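Local coordinates for protein endo-beta-N-acetylglucosaminidase F1 (Bacteroides thetaiotaomicron VPI-5482, PDB 6TCV) that probably cleaves high-mannose N-glycans between the two core N-acetylglucosamine residues, as expected of an endo-beta-N-acetylglucosaminidase of a gut bacterium, at residues 33-42 with 148-156. The protein carries 2 engineered substitutions. Numbering follows the deposited sequence.
Sequences VSKVVELHGE and CIYLVKDMR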
loop_
_atom_site.group_PDB
_atom_site.type_symbol
_atom_site.label_atom_id
_atom_site.label_comp_id
_atom_site.label_asym_id
_atom_site.label_seq_id
_atom_site.Cartn_x
_atom_site.Cartn_y
_atom_site.Cartn_z
ATOM N N VAL A 33 -6.862 -14.624 -6.595
ATOM C CA VAL A 33 -6.638 -15.879 -5.894
ATOM C C VAL A 33 -6.197 -15.588 -4.473
ATOM O O VAL A 33 -6.288 -16.469 -3.613
ATOM C CB VAL A 33 -5.617 -16.760 -6.644
ATOM C CG1 VAL A 33 -6.118 -17.088 -8.025
ATOM C CG2 VAL A 33 -4.294 -16.055 -6.745
ATOM N N SER A 34 -5.705 -14.366 -4.211
ATOM C CA SER A 34 -5.300 -13.947 -2.875
ATOM C C SER A 34 -5.908 -12.579 -2.611
ATOM O O SER A 34 -5.575 -11.618 -3.300
ATOM C CB SER A 34 -3.785 -13.895 -2.831
ATOM O OG SER A 34 -3.325 -13.575 -1.537
ATOM N N LYS A 35 -6.789 -12.490 -1.611
ATOM C CA LYS A 35 -7.581 -11.284 -1.367
ATOM C C LYS A 35 -7.463 -10.867 0.094
ATOM O O LYS A 35 -7.832 -11.638 0.983
ATOM C CB LYS A 35 -9.065 -11.522 -1.727
ATOM C CG LYS A 35 -10.004 -10.388 -1.315
ATOM C CD LYS A 35 -9.648 -9.099 -1.987
ATOM C CE LYS A 35 -10.633 -7.994 -1.633
ATOM N NZ LYS A 35 -10.241 -6.717 -2.268
ATOM N N VAL A 36 -7.023 -9.638 0.330
ATOM C CA VAL A 36 -6.997 -9.049 1.666
ATOM C C VAL A 36 -8.371 -8.478 1.990
ATOM O O VAL A 36 -8.958 -7.758 1.168
ATOM C CB VAL A 36 -5.887 -7.991 1.769
ATOM C CG1 VAL A 36 -5.959 -7.275 3.141
ATOM C CG2 VAL A 36 -4.520 -8.658 1.502
ATOM N N VAL A 37 -8.929 -8.881 3.137
ATOM C CA VAL A 37 -10.235 -8.419 3.620
ATOM C C VAL A 37 -9.991 -7.641 4.891
ATOM O O VAL A 37 -9.558 -8.210 5.900
ATOM C CB VAL A 37 -11.175 -9.600 3.916
ATOM C CG1 VAL A 37 -12.498 -9.133 4.492
ATOM C CG2 VAL A 37 -11.451 -10.373 2.612
ATOM N N GLU A 38 -10.373 -6.374 4.890
ATOM C CA GLU A 38 -10.349 -5.554 6.088
ATOM C C GLU A 38 -11.789 -5.438 6.571
ATOM O O GLU A 38 -12.631 -4.822 5.890
ATOM C CB GLU A 38 -9.810 -4.163 5.763
ATOM C CG GLU A 38 -8.373 -4.230 5.420
ATOM C CD GLU A 38 -7.769 -2.899 5.001
ATOM O OE1 GLU A 38 -8.305 -1.843 5.377
ATOM O OE2 GLU A 38 -6.715 -2.938 4.349
ATOM N N LEU A 39 -12.060 -5.899 7.788
ATOM C CA LEU A 39 -13.409 -5.868 8.353
ATOM C C LEU A 39 -13.638 -4.514 9.008
ATOM O O LEU A 39 -12.925 -4.141 9.942
ATOM C CB LEU A 39 -13.630 -6.992 9.366
ATOM C CG LEU A 39 -13.507 -8.394 8.767
ATOM C CD1 LEU A 39 -13.607 -9.405 9.935
ATOM C CD2 LEU A 39 -14.562 -8.681 7.700
ATOM N N HIS A 40 -14.592 -3.750 8.484
ATOM C CA HIS A 40 -14.975 -2.486 9.112
ATOM C C HIS A 40 -16.306 -2.609 9.817
ATOM O O HIS A 40 -16.751 -1.635 10.429
ATOM C CB HIS A 40 -15.035 -1.340 8.082
ATOM C CG HIS A 40 -13.752 -1.160 7.349
ATOM N ND1 HIS A 40 -12.696 -0.504 7.920
ATOM C CD2 HIS A 40 -13.334 -1.575 6.131
ATOM C CE1 HIS A 40 -11.652 -0.550 7.105
ATOM N NE2 HIS A 40 -12.038 -1.141 5.986
ATOM N N GLY A 41 -16.922 -3.778 9.769
ATOM C CA GLY A 41 -18.189 -4.057 10.406
ATOM C C GLY A 41 -18.194 -5.516 10.803
ATOM O O GLY A 41 -17.175 -6.213 10.683
ATOM N N GLU A 42 -19.371 -6.000 11.203
ATOM C CA GLU A 42 -19.488 -7.363 11.686
ATOM C C GLU A 42 -19.567 -8.406 10.595
ATOM O O GLU A 42 -19.284 -9.583 10.866
ATOM C CB GLU A 42 -20.767 -7.519 12.472
ATOM C CG GLU A 42 -20.699 -6.843 13.768
ATOM C CD GLU A 42 -22.071 -6.383 14.202
ATOM O OE1 GLU A 42 -22.718 -7.099 15.019
ATOM O OE2 GLU A 42 -22.467 -5.304 13.689
ATOM N N CYS A 148 -7.780 -20.929 -3.285
ATOM C CA CYS A 148 -7.615 -19.489 -3.100
ATOM C C CYS A 148 -7.532 -19.129 -1.615
ATOM O O CYS A 148 -7.738 -19.989 -0.739
ATOM C CB CYS A 148 -8.678 -18.710 -3.864
ATOM S SG CYS A 148 -10.270 -18.974 -3.160
ATOM N N ILE A 149 -7.196 -17.878 -1.321
ATOM C CA ILE A 149 -7.002 -17.472 0.060
ATOM C C ILE A 149 -7.535 -16.075 0.347
ATOM O O ILE A 149 -7.456 -15.164 -0.488
ATOM C CB ILE A 149 -5.534 -17.703 0.489
ATOM C CG1 ILE A 149 -5.414 -17.636 2.007
ATOM C CG2 ILE A 149 -4.594 -16.670 -0.189
ATOM C CD1 ILE A 149 -4.167 -18.313 2.538
ATOM N N TYR A 150 -8.180 -15.915 1.519
ATOM C CA TYR A 150 -8.563 -14.617 2.071
ATOM C C TYR A 150 -7.678 -14.318 3.274
ATOM O O TYR A 150 -7.464 -15.215 4.101
ATOM C CB TYR A 150 -10.006 -14.630 2.554
ATOM C CG TYR A 150 -10.914 -14.856 1.403
ATOM C CD1 TYR A 150 -11.203 -16.147 0.973
ATOM C CD2 TYR A 150 -11.482 -13.762 0.734
ATOM C CE1 TYR A 150 -12.015 -16.375 -0.114
ATOM C CE2 TYR A 150 -12.293 -13.990 -0.379
ATOM C CZ TYR A 150 -12.573 -15.295 -0.765
ATOM O OH TYR A 150 -13.377 -15.564 -1.849
ATOM N N LEU A 151 -7.114 -13.118 3.314
ATOM C CA LEU A 151 -6.247 -12.660 4.394
ATOM C C LEU A 151 -7.008 -11.569 5.128
ATOM O O LEU A 151 -7.195 -10.476 4.605
ATOM C CB LEU A 151 -4.913 -12.196 3.793
ATOM C CG LEU A 151 -4.125 -13.261 3.046
ATOM C CD1 LEU A 151 -2.884 -12.644 2.326
ATOM C CD2 LEU A 151 -3.738 -14.442 3.925
ATOM N N VAL A 152 -7.494 -11.901 6.331
ATOM C CA VAL A 152 -8.516 -11.135 7.059
ATOM C C VAL A 152 -7.902 -10.357 8.202
ATOM O O VAL A 152 -7.142 -10.914 9.000
ATOM C CB VAL A 152 -9.633 -12.072 7.572
ATOM C CG1 VAL A 152 -10.745 -11.243 8.271
ATOM C CG2 VAL A 152 -10.201 -12.966 6.461
ATOM N N LYS A 153 -8.228 -9.078 8.271
ATOM C CA LYS A 153 -7.845 -8.193 9.363
ATOM C C LYS A 153 -9.062 -7.494 9.953
ATOM O O LYS A 153 -9.931 -7.032 9.209
ATOM C CB LYS A 153 -6.908 -7.102 8.828
ATOM C CG LYS A 153 -5.796 -7.665 7.945
ATOM C CD LYS A 153 -4.948 -6.634 7.198
ATOM C CE LYS A 153 -4.733 -5.336 7.918
ATOM N NZ LYS A 153 -4.098 -4.392 6.925
ATOM N N ASP A 154 -9.185 -7.493 11.266
ATOM C CA ASP A 154 -10.264 -6.763 11.935
ATOM C C ASP A 154 -9.839 -5.321 12.144
ATOM O O ASP A 154 -8.941 -5.049 12.949
ATOM C CB ASP A 154 -10.633 -7.486 13.222
ATOM C CG ASP A 154 -11.757 -6.826 14.008
ATOM O OD1 ASP A 154 -12.366 -5.864 13.536
ATOM O OD2 ASP A 154 -12.105 -7.399 15.071
ATOM N N MET A 155 -10.519 -4.382 11.472
ATOM C CA MET A 155 -10.182 -2.984 11.556
ATOM C C MET A 155 -11.250 -2.155 12.250
ATOM O O MET A 155 -11.253 -0.918 12.147
ATOM C CB MET A 155 -9.867 -2.398 10.172
ATOM C CG MET A 155 -8.738 -3.086 9.405
ATOM S SD MET A 155 -7.178 -2.850 10.220
ATOM C CE MET A 155 -6.670 -1.147 10.078
ATOM N N ARG A 156 -12.145 -2.795 12.975
ATOM C CA ARG A 156 -13.295 -2.084 13.534
ATOM C C ARG A 156 -12.856 -1.011 14.512
ATOM O O ARG A 156 -13.539 0.010 14.670
ATOM C CB ARG A 156 -14.248 -3.059 14.190
ATOM C CG ARG A 156 -15.077 -3.830 13.222
ATOM C CD ARG A 156 -15.918 -4.808 13.899
ATOM N NE ARG A 156 -15.200 -5.870 14.587
ATOM C CZ ARG A 156 -15.727 -6.755 15.373
ATOM N NH1 ARG A 156 -17.021 -6.704 15.635
ATOM N NH2 ARG A 156 -14.953 -7.707 15.889
HETATM O O HOH W 1 -12.912 0.417 10.316
#
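Leu39 and Val152 meet because Leu39 holds CG anti to its carbonyl carbon (chi1 -62°) while Val152 turns CG1 anti to its own nitrogen, which brings Leu39 CD1 to 3.8 Å from Val152 CG1. On the same face Val37 CG2 touches Tyr150 CD2 at 3.9 Å, at the ring's edge and near its plane, and Tyr150 OH hydrogen-bonds to Asp27 OD1. Tyr44 of strand 43-49 touches the side chains of Lys35, Val37 and Leu39; Val37, Leu39, Tyr150 and Val152 are buried.

On the opposite face, Glu38 and Lys153 run side by side, pointing the same way, yet their salt bridge is long, Glu38 OE2 to Lys153 NZ measuring 3.9 Å; the main partner of Glu38 OE2 is Lys243, in strand 243-249 of the other, larger mixed sheet, which ties this sheet to it. Toward the start of the strands, Ile149 and Leu151 touch Tyr74 of helix 68-78.

Between the faces, seven backbone hydrogen bonds alternate in direction from Ile149 N to Val33 O through Met155 N to Leu39 O. The straightest joins Leu39 N to Lys153 O (2.8 Å, 176° at the hydrogen), and the last is more bent as the strands end. There one water, in the plane of the His40 imidazole, bonds to ND1 and donates to Met155 O (2.8 Å from water O to Met155 O).

Just beyond, Arg156 grips Asp154 side-on: NE reaches OD1 and NH2 reaches OD2, each pair at 3.0 Å. Arg156 N also donates to Asp154 OD1 at 3.1 Å, from the opposite face of the carboxylate plane to NE, closing an Asx turn. This double hold fixes the carboxylate's rotation. Adjacent strands in one-to-one register, 23° apart in direction, form a parallel pair, with 34-39 the edge strand and 147-154 also paired antiparallel with 125-130, in a mixed sheet that includes part of the BT_3987-like N-terminal region.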